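Local coordinates for oligopeptide-binding protein oppA (Lactococcus lactis, PDB 3DRF) that captures oligopeptides in a large cavity and serves as the peptide receptor of the OppABCDF ABC transporter, which imports them into the cell, at residues K107-S112 with P218-P223; G222-E227 with Y237-Y242. One frame throughout, in Å; residues are numbered along the deposited sequence.

Both interactions sit at the periphery of the chain, their centres about 8 Å apart, and each is partly buried. They share Gly222 and Pro223: the segment that lies against the loop 107-112 in interaction 1 continues into the strand paired in interaction 2. The two also touch directly, Pro218 CG resting 3.6 Å from Pro226 CG, and the ring of Tyr242 packs on the turn at Ser109 to Gly111. Interaction 1 joins two loops through an indole face and a serine hydroxyl. Interaction 2 buries more surface, 526 against 358 Å², and relies on strand-to-strand backbone bonds, with Asn240 adding a backbone bond and a side-chain amide bond beyond the paired strands. Waters bridge both contacts.

Interaction 1: K107-S112 with P218-P223; sequences KWSDGS and PLVTGP
Trp108 offers one face of its indole to Thr221, whose methyl CG2 lies over the face of the six-membered ring, offset toward its rim and 3.8 Å from its centroid, in a CH-pi contact. At the ring edge, in its plane, is Val220 N, while Leu219 CB packs 3.8 Å from Trp108 CE3. With CG2 anti to the carbonyl carbon, Thr221 gives its methyl to the ring and leaves OG1 to bond Asp70; likewise Trp108 NE1 is taken by Asp118, so the buried indole keeps its polar edge satisfied. The Asp110 side chain runs across that of Leu219, with CD1 of the leucine 3.5 Å from Asp110 OD2. Asp110 OD1 is gripped twice, by Ser112 OG on its syn lone pair and by Ser112 N from above the carboxylate plane. Between the backbones a serine suits position 109: chi1 of 52° swings the hydroxyl toward Val220, whose N donates to Ser109 OG almost straight (3.1 Å, 173°). The return bond from Ser109 N to Val220 O is weak, bent to 116°. One water joins Ser109 OG to Pro218 O, and another spans Lys107 O and Thr221 O. The arrangement is a type I turn from Trp108 to Gly111, overlapped by an Asx turn at Asp110 to Ser112, docked on an extended loop.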
ATOM      1  N   LYS A 107       1.128 -10.373 -25.335  1.00  8.16           N
ATOM      2  CA  LYS A 107       1.858 -11.613 -25.094  1.00  8.14           C
ATOM      3  C   LYS A 107       2.658 -11.548 -23.780  1.00  7.58           C
ATOM      4  O   LYS A 107       2.969 -10.521 -23.289  1.00  8.18           O
ATOM      5  CB  LYS A 107       2.811 -11.850 -26.293  1.00  8.90           C
ATOM      6  CG  LYS A 107       2.095 -12.101 -27.647  1.00 11.91           C
ATOM      7  CD  LYS A 107       3.155 -12.320 -28.745  1.00 15.79           C
ATOM      8  CE  LYS A 107       2.446 -12.514 -30.060  1.00 18.52           C
ATOM      9  NZ  LYS A 107       1.671 -13.739 -29.857  1.00 22.38           N
ATOM     10  N   TRP A 108       2.955 -12.710 -23.273  1.00  7.03           N
ATOM     11  CA  TRP A 108       3.994 -12.901 -22.251  1.00  7.18           C
ATOM     12  C   TRP A 108       5.397 -12.846 -22.885  1.00  7.47           C
ATOM     13  O   TRP A 108       5.553 -12.971 -24.098  1.00  7.54           O
ATOM     14  CB  TRP A 108       3.835 -14.314 -21.596  1.00  6.39           C
ATOM     15  CG  TRP A 108       2.503 -14.406 -20.804  1.00  6.23           C
ATOM     16  CD1 TRP A 108       1.388 -15.045 -21.203  1.00  6.91           C
ATOM     17  CD2 TRP A 108       2.184 -13.736 -19.577  1.00  5.60           C
ATOM     18  NE1 TRP A 108       0.387 -14.877 -20.272  1.00  6.38           N
ATOM     19  CE2 TRP A 108       0.853 -14.054 -19.282  1.00  5.97           C
ATOM     20  CE3 TRP A 108       2.920 -12.961 -18.672  1.00  6.14           C
ATOM     21  CZ2 TRP A 108       0.222 -13.627 -18.107  1.00  6.10           C
ATOM     22  CZ3 TRP A 108       2.287 -12.517 -17.514  1.00  6.21           C
ATOM     23  CH2 TRP A 108       0.929 -12.855 -17.243  1.00  6.11           C
ATOM     24  N   SER A 109       6.394 -12.701 -22.016  1.00  7.66           N
ATOM     25  CA  SER A 109       7.782 -12.517 -22.470  1.00  8.25           C
ATOM     26  C   SER A 109       8.419 -13.813 -23.052  1.00  8.91           C
ATOM     27  O   SER A 109       9.506 -13.775 -23.526  1.00 10.50           O
ATOM     28  CB  SER A 109       8.611 -11.948 -21.338  1.00  8.10           C
ATOM     29  OG  SER A 109       8.434 -12.743 -20.176  1.00  8.54           O
ATOM     30  N   ASP A 110       7.700 -14.912 -23.018  1.00  9.23           N
ATOM     31  CA  ASP A 110       8.125 -16.141 -23.721  1.00  9.95           C
ATOM     32  C   ASP A 110       7.402 -16.261 -25.086  1.00 10.41           C
ATOM     33  O   ASP A 110       7.549 -17.269 -25.729  1.00 11.99           O
ATOM     34  CB  ASP A 110       7.865 -17.368 -22.849  1.00 10.35           C
ATOM     35  CG  ASP A 110       6.414 -17.727 -22.744  1.00 10.53           C
ATOM     36  OD1 ASP A 110       5.563 -16.903 -23.005  1.00 10.42           O
ATOM     37  OD2 ASP A 110       6.119 -18.860 -22.380  1.00 13.03           O
ATOM     38  N   GLY A 111       6.647 -15.231 -25.497  1.00  9.71           N
ATOM     39  CA  GLY A 111       5.938 -15.260 -26.782  1.00  9.95           C
ATOM     40  C   GLY A 111       4.524 -15.881 -26.765  1.00  9.69           C
ATOM     41  O   GLY A 111       3.817 -15.768 -27.739  1.00 11.39           O
ATOM     42  N   SER A 112       4.118 -16.457 -25.636  1.00  9.42           N
ATOM     43  CA  SER A 112       2.777 -17.026 -25.499  1.00  9.33           C
ATOM     44  C   SER A 112       1.708 -15.935 -25.315  1.00  8.81           C
ATOM     45  O   SER A 112       2.019 -14.828 -24.952  1.00  8.60           O
ATOM     46  CB  SER A 112       2.728 -18.031 -24.337  1.00  9.94           C
ATOM     47  OG  SER A 112       2.927 -17.363 -23.082  1.00 10.62           O
ATOM     48  N   PRO A 218      10.380 -15.209 -13.734  1.00  7.51           N
ATOM     49  CA  PRO A 218       8.971 -15.008 -14.092  1.00  7.31           C
ATOM     50  C   PRO A 218       8.736 -14.818 -15.585  1.00  7.46           C
ATOM     51  O   PRO A 218       9.678 -14.630 -16.275  1.00  8.07           O
ATOM     52  CB  PRO A 218       8.642 -13.701 -13.339  1.00  7.03           C
ATOM     53  CG  PRO A 218       9.949 -12.870 -13.536  1.00  7.42           C
ATOM     54  CD  PRO A 218      11.054 -13.927 -13.393  1.00  7.89           C
ATOM     55  N   LEU A 219       7.505 -14.894 -16.050  1.00  6.81           N
ATOM     56  CA  LEU A 219       7.072 -14.229 -17.278  1.00  6.49           C
ATOM     57  C   LEU A 219       6.411 -12.883 -16.951  1.00  6.32           C
ATOM     58  O   LEU A 219       5.732 -12.737 -15.951  1.00  6.88           O
ATOM     59  CB  LEU A 219       6.069 -15.091 -18.087  1.00  6.87           C
ATOM     60  CG  LEU A 219       6.549 -16.509 -18.450  1.00  7.82           C
ATOM     61  CD1 LEU A 219       5.511 -17.212 -19.369  1.00  8.91           C
ATOM     62  CD2 LEU A 219       7.934 -16.431 -19.161  1.00  9.17           C
ATOM     63  N   VAL A 220       6.614 -11.927 -17.853  1.00  6.25           N
ATOM     64  CA  VAL A 220       6.029 -10.584 -17.709  1.00  6.46           C
ATOM     65  C   VAL A 220       5.492 -10.112 -19.046  1.00  6.50           C
ATOM     66  O   VAL A 220       5.645 -10.722 -20.069  1.00  6.81           O
ATOM     67  CB  VAL A 220       7.032  -9.560 -17.142  1.00  6.76           C
ATOM     68  CG1 VAL A 220       7.631 -10.079 -15.816  1.00  7.71           C
ATOM     69  CG2 VAL A 220       8.176  -9.282 -18.181  1.00  7.49           C
ATOM     70  N   THR A 221       4.811  -8.992 -18.969  1.00  6.54           N
ATOM     71  CA  THR A 221       4.109  -8.423 -20.140  1.00  7.32           C
ATOM     72  C   THR A 221       4.598  -6.989 -20.538  1.00  7.41           C
ATOM     73  O   THR A 221       4.169  -6.471 -21.494  1.00  7.30           O
ATOM     74  CB  THR A 221       2.563  -8.320 -19.882  1.00  7.40           C
ATOM     75  OG1 THR A 221       2.282  -7.352 -18.853  1.00  7.80           O
ATOM     76  CG2 THR A 221       1.954  -9.696 -19.525  1.00  7.95           C
ATOM     77  N   GLY A 222       5.490  -6.411 -19.764  1.00  7.46           N
ATOM     78  CA  GLY A 222       5.870  -5.019 -19.932  1.00  7.47           C
ATOM     79  C   GLY A 222       6.950  -4.777 -21.008  1.00  7.96           C
ATOM     80  O   GLY A 222       7.372  -5.660 -21.683  1.00  8.30           O
ATOM     81  N   PRO A 223       7.399  -3.525 -21.110  1.00  8.13           N
ATOM     82  CA  PRO A 223       8.364  -3.169 -22.194  1.00  8.31           C
ATOM     83  C   PRO A 223       9.736  -3.817 -21.988  1.00  8.26           C
ATOM     84  O   PRO A 223      10.435  -4.011 -22.972  1.00  8.64           O
ATOM     85  CB  PRO A 223       8.426  -1.615 -22.152  1.00  8.77           C
ATOM     86  CG  PRO A 223       7.818  -1.233 -20.793  1.00  9.61           C
ATOM     87  CD  PRO A 223       6.842  -2.348 -20.410  1.00  8.76           C
TER
HETATM   88  O   HOH W   1       4.436  -8.264 -23.611  1.00  9.61           O
HETATM   89  O   HOH W   2      10.451 -12.728 -18.292  1.00 15.89           O

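Interaction 2: G222-E227 with Y237-Y242; sequences GPFKPE and YVPNPY
Lys225 and Val238 form the hydrogen-bonded pair at the centre of the contact, Lys225 N giving to Val238 O at 2.9 Å and Val238 N to Lys225 O at 3.1 Å. Their side chains share a face of the sheet: with CG in the position between N and carbonyl carbon (chi1 63°), the extended lysine chain crosses Val238, bringing CE 3.7 Å from CG2, an apolar use of its methylenes. On the face of Pro226 and Tyr237, CB of the proline approaches CE1 of the tyrosine; Phe224 CB packs 3.7 Å from Tyr237 CD1. Both aromatics reach on to Ile253, and Tyr237 OH bonds Met62 O. Beyond the Phe224-Pro239 pair, Asn240 N donates nearly straight to Pro223 O (176°). Its amide ND2 meets Gly222 O at 3.0 Å, in the plane of both groups, while OD1 accepts from Tyr242 N in an Asx turn, so asparagine supplies donor and acceptor at once. Replacing Asn240 by an alanine removes the amide, which would probably leave Gly222 O without this donor and Tyr242 N without its side-chain acceptor. A water donating to Pro223 O and Asn240 O bridges the same two residues. This is an antiparallel beta hairpin, strands 224-230 and 234-239, at the margin of a mixed five-stranded sheet.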
ATOM      1  N   GLY A 222       5.490  -6.411 -19.764  1.00  7.46           N
ATOM      2  CA  GLY A 222       5.870  -5.019 -19.932  1.00  7.47           C
ATOM      3  C   GLY A 222       6.950  -4.777 -21.008  1.00  7.96           C
ATOM      4  O   GLY A 222       7.372  -5.660 -21.683  1.00  8.30           O
ATOM      5  N   PRO A 223       7.399  -3.525 -21.110  1.00  8.13           N
ATOM      6  CA  PRO A 223       8.364  -3.169 -22.194  1.00  8.31           C
ATOM      7  C   PRO A 223       9.736  -3.817 -21.988  1.00  8.26           C
ATOM      8  O   PRO A 223      10.435  -4.011 -22.972  1.00  8.64           O
ATOM      9  CB  PRO A 223       8.426  -1.615 -22.152  1.00  8.77           C
ATOM     10  CG  PRO A 223       7.818  -1.233 -20.793  1.00  9.61           C
ATOM     11  CD  PRO A 223       6.842  -2.348 -20.410  1.00  8.76           C
ATOM     12  N   PHE A 224      10.090  -4.170 -20.775  1.00  8.13           N
ATOM     13  CA  PHE A 224      11.320  -4.891 -20.456  1.00  8.32           C
ATOM     14  C   PHE A 224      10.961  -6.212 -19.761  1.00  8.12           C
ATOM     15  O   PHE A 224       9.921  -6.362 -19.195  1.00  9.16           O
ATOM     16  CB  PHE A 224      12.241  -4.075 -19.504  1.00  8.52           C
ATOM     17  CG  PHE A 224      12.802  -2.793 -20.132  1.00  8.50           C
ATOM     18  CD1 PHE A 224      14.071  -2.780 -20.673  1.00  8.99           C
ATOM     19  CD2 PHE A 224      12.038  -1.650 -20.212  1.00  8.31           C
ATOM     20  CE1 PHE A 224      14.569  -1.648 -21.292  1.00  8.48           C
ATOM     21  CE2 PHE A 224      12.515  -0.478 -20.825  1.00 10.06           C
ATOM     22  CZ  PHE A 224      13.802  -0.482 -21.359  1.00  9.97           C
ATOM     23  N   LYS A 225      11.836  -7.156 -19.872  1.00  8.09           N
ATOM     24  CA  LYS A 225      11.773  -8.408 -19.115  1.00  8.53           C
ATOM     25  C   LYS A 225      12.986  -8.532 -18.221  1.00  7.95           C
ATOM     26  O   LYS A 225      14.048  -8.052 -18.548  1.00  8.40           O
ATOM     27  CB  LYS A 225      11.673  -9.596 -20.070  1.00  8.94           C
ATOM     28  CG  LYS A 225      12.870  -9.768 -20.984  1.00 10.17           C
ATOM     29  CD  LYS A 225      12.714 -10.990 -21.928  1.00 12.25           C
ATOM     30  CE  LYS A 225      14.022 -11.179 -22.723  1.00 13.32           C
ATOM     31  NZ  LYS A 225      13.967 -12.423 -23.540  1.00 15.24           N
ATOM     32  N   PRO A 226      12.824  -9.189 -17.080  1.00  8.14           N
ATOM     33  CA  PRO A 226      13.928  -9.390 -16.145  1.00  9.22           C
ATOM     34  C   PRO A 226      14.788 -10.571 -16.603  1.00 10.99           C
ATOM     35  O   PRO A 226      14.442 -11.695 -16.420  1.00 11.36           O
ATOM     36  CB  PRO A 226      13.190  -9.719 -14.818  1.00  8.86           C
ATOM     37  CG  PRO A 226      11.901 -10.389 -15.208  1.00  8.66           C
ATOM     38  CD  PRO A 226      11.520  -9.715 -16.542  1.00  8.28           C
ATOM     39  N   GLU A 227      15.899 -10.259 -17.261  0.50 11.90           N
ATOM     40  CA  GLU A 227      16.808 -11.294 -17.755  0.50 12.75           C
ATOM     41  C   GLU A 227      17.489 -12.017 -16.602  0.50 13.03           C
ATOM     42  O   GLU A 227      17.727 -13.228 -16.678  0.50 13.41           O
ATOM     43  CB  GLU A 227      17.854 -10.694 -18.695  0.50 13.13           C
ATOM     44  CG  GLU A 227      18.849 -11.709 -19.251  0.50 14.08           C
ATOM     45  CD  GLU A 227      18.262 -12.573 -20.363  0.50 15.82           C
ATOM     46  OE1 GLU A 227      17.127 -12.299 -20.813  0.50 14.60           O
ATOM     47  OE2 GLU A 227      18.949 -13.529 -20.794  0.50 18.28           O
ATOM     48  N   TYR A 237      17.179  -5.708 -16.420  1.00  8.91           N
ATOM     49  CA  TYR A 237      16.149  -5.663 -17.426  1.00  8.34           C
ATOM     50  C   TYR A 237      16.707  -5.464 -18.862  1.00  8.69           C
ATOM     51  O   TYR A 237      17.618  -4.641 -19.090  1.00  8.55           O
ATOM     52  CB  TYR A 237      15.269  -4.477 -17.133  1.00  8.28           C
ATOM     53  CG  TYR A 237      14.258  -4.597 -16.002  1.00  6.91           C
ATOM     54  CD1 TYR A 237      13.124  -5.386 -16.161  1.00  6.48           C
ATOM     55  CD2 TYR A 237      14.362  -3.836 -14.850  1.00  6.71           C
ATOM     56  CE1 TYR A 237      12.121  -5.424 -15.144  1.00  6.15           C
ATOM     57  CE2 TYR A 237      13.387  -3.890 -13.860  1.00  6.99           C
ATOM     58  CZ  TYR A 237      12.286  -4.682 -14.026  1.00  6.63           C
ATOM     59  OH  TYR A 237      11.272  -4.722 -13.124  1.00  7.87           O
ATOM     60  N   VAL A 238      16.143  -6.204 -19.816  1.00  9.12           N
ATOM     61  CA  VAL A 238      16.439  -6.022 -21.248  1.00  9.95           C
ATOM     62  C   VAL A 238      15.116  -5.881 -21.967  1.00  9.65           C
ATOM     63  O   VAL A 238      14.086  -6.232 -21.392  1.00  8.91           O
ATOM     64  CB  VAL A 238      17.253  -7.254 -21.841  1.00 10.33           C
ATOM     65  CG1 VAL A 238      18.553  -7.396 -21.033  1.00 12.00           C
ATOM     66  CG2 VAL A 238      16.415  -8.536 -21.776  1.00 11.07           C
ATOM     67  N   PRO A 239      15.080  -5.398 -23.201  1.00  9.70           N
ATOM     68  CA  PRO A 239      13.774  -5.217 -23.839  1.00 10.01           C
ATOM     69  C   PRO A 239      13.049  -6.558 -24.023  1.00  9.85           C
ATOM     70  O   PRO A 239      13.657  -7.572 -24.261  1.00 10.24           O
ATOM     71  CB  PRO A 239      14.158  -4.646 -25.205  1.00 10.33           C
ATOM     72  CG  PRO A 239      15.437  -3.841 -24.915  1.00 10.71           C
ATOM     73  CD  PRO A 239      16.183  -4.787 -23.997  1.00 10.20           C
ATOM     74  N   ASN A 240      11.736  -6.495 -23.868  1.00  9.61           N
ATOM     75  CA  ASN A 240      10.847  -7.618 -24.163  1.00  9.69           C
ATOM     76  C   ASN A 240      10.398  -7.524 -25.625  1.00 10.37           C
ATOM     77  O   ASN A 240       9.651  -6.698 -25.960  1.00 10.37           O
ATOM     78  CB  ASN A 240       9.623  -7.547 -23.210  1.00  9.65           C
ATOM     79  CG  ASN A 240       8.523  -8.509 -23.596  1.00  8.54           C
ATOM     80  OD1 ASN A 240       8.699  -9.417 -24.357  1.00  9.56           O
ATOM     81  ND2 ASN A 240       7.377  -8.304 -23.025  1.00 10.08           N
ATOM     82  N   PRO A 241      10.936  -8.404 -26.470  1.00 11.91           N
ATOM     83  CA  PRO A 241      10.660  -8.302 -27.909  1.00 12.22           C
ATOM     84  C   PRO A 241       9.214  -8.551 -28.314  1.00 12.14           C
ATOM     85  O   PRO A 241       8.780  -8.218 -29.374  1.00 13.52           O
ATOM     86  CB  PRO A 241      11.587  -9.390 -28.539  1.00 13.19           C
ATOM     87  CG  PRO A 241      11.762 -10.333 -27.513  1.00 13.52           C
ATOM     88  CD  PRO A 241      11.805  -9.559 -26.185  1.00 12.79           C
ATOM     89  N   TYR A 242       8.471  -9.143 -27.397  1.00 10.83           N
ATOM     90  CA  TYR A 242       7.029  -9.428 -27.626  1.00 10.37           C
ATOM     91  C   TYR A 242       6.081  -8.310 -27.189  1.00 10.13           C
ATOM     92  O   TYR A 242       4.915  -8.415 -27.399  1.00 10.56           O
ATOM     93  CB  TYR A 242       6.648 -10.757 -26.942  1.00 10.43           C
ATOM     94  CG  TYR A 242       7.447 -11.960 -27.465  1.00 10.57           C
ATOM     95  CD1 TYR A 242       7.208 -12.490 -28.736  1.00 12.22           C
ATOM     96  CD2 TYR A 242       8.416 -12.568 -26.670  1.00 11.81           C
ATOM     97  CE1 TYR A 242       7.944 -13.536 -29.214  1.00 13.51           C
ATOM     98  CE2 TYR A 242       9.120 -13.658 -27.141  1.00 14.34           C
ATOM     99  CZ  TYR A 242       8.845 -14.118 -28.406  1.00 14.14           C
ATOM    100  OH  TYR A 242       9.521 -15.199 -28.901  1.00 16.95           O
TER
HETATM  101  O   HOH W   3      10.051  -3.976 -25.789  1.00 14.56           O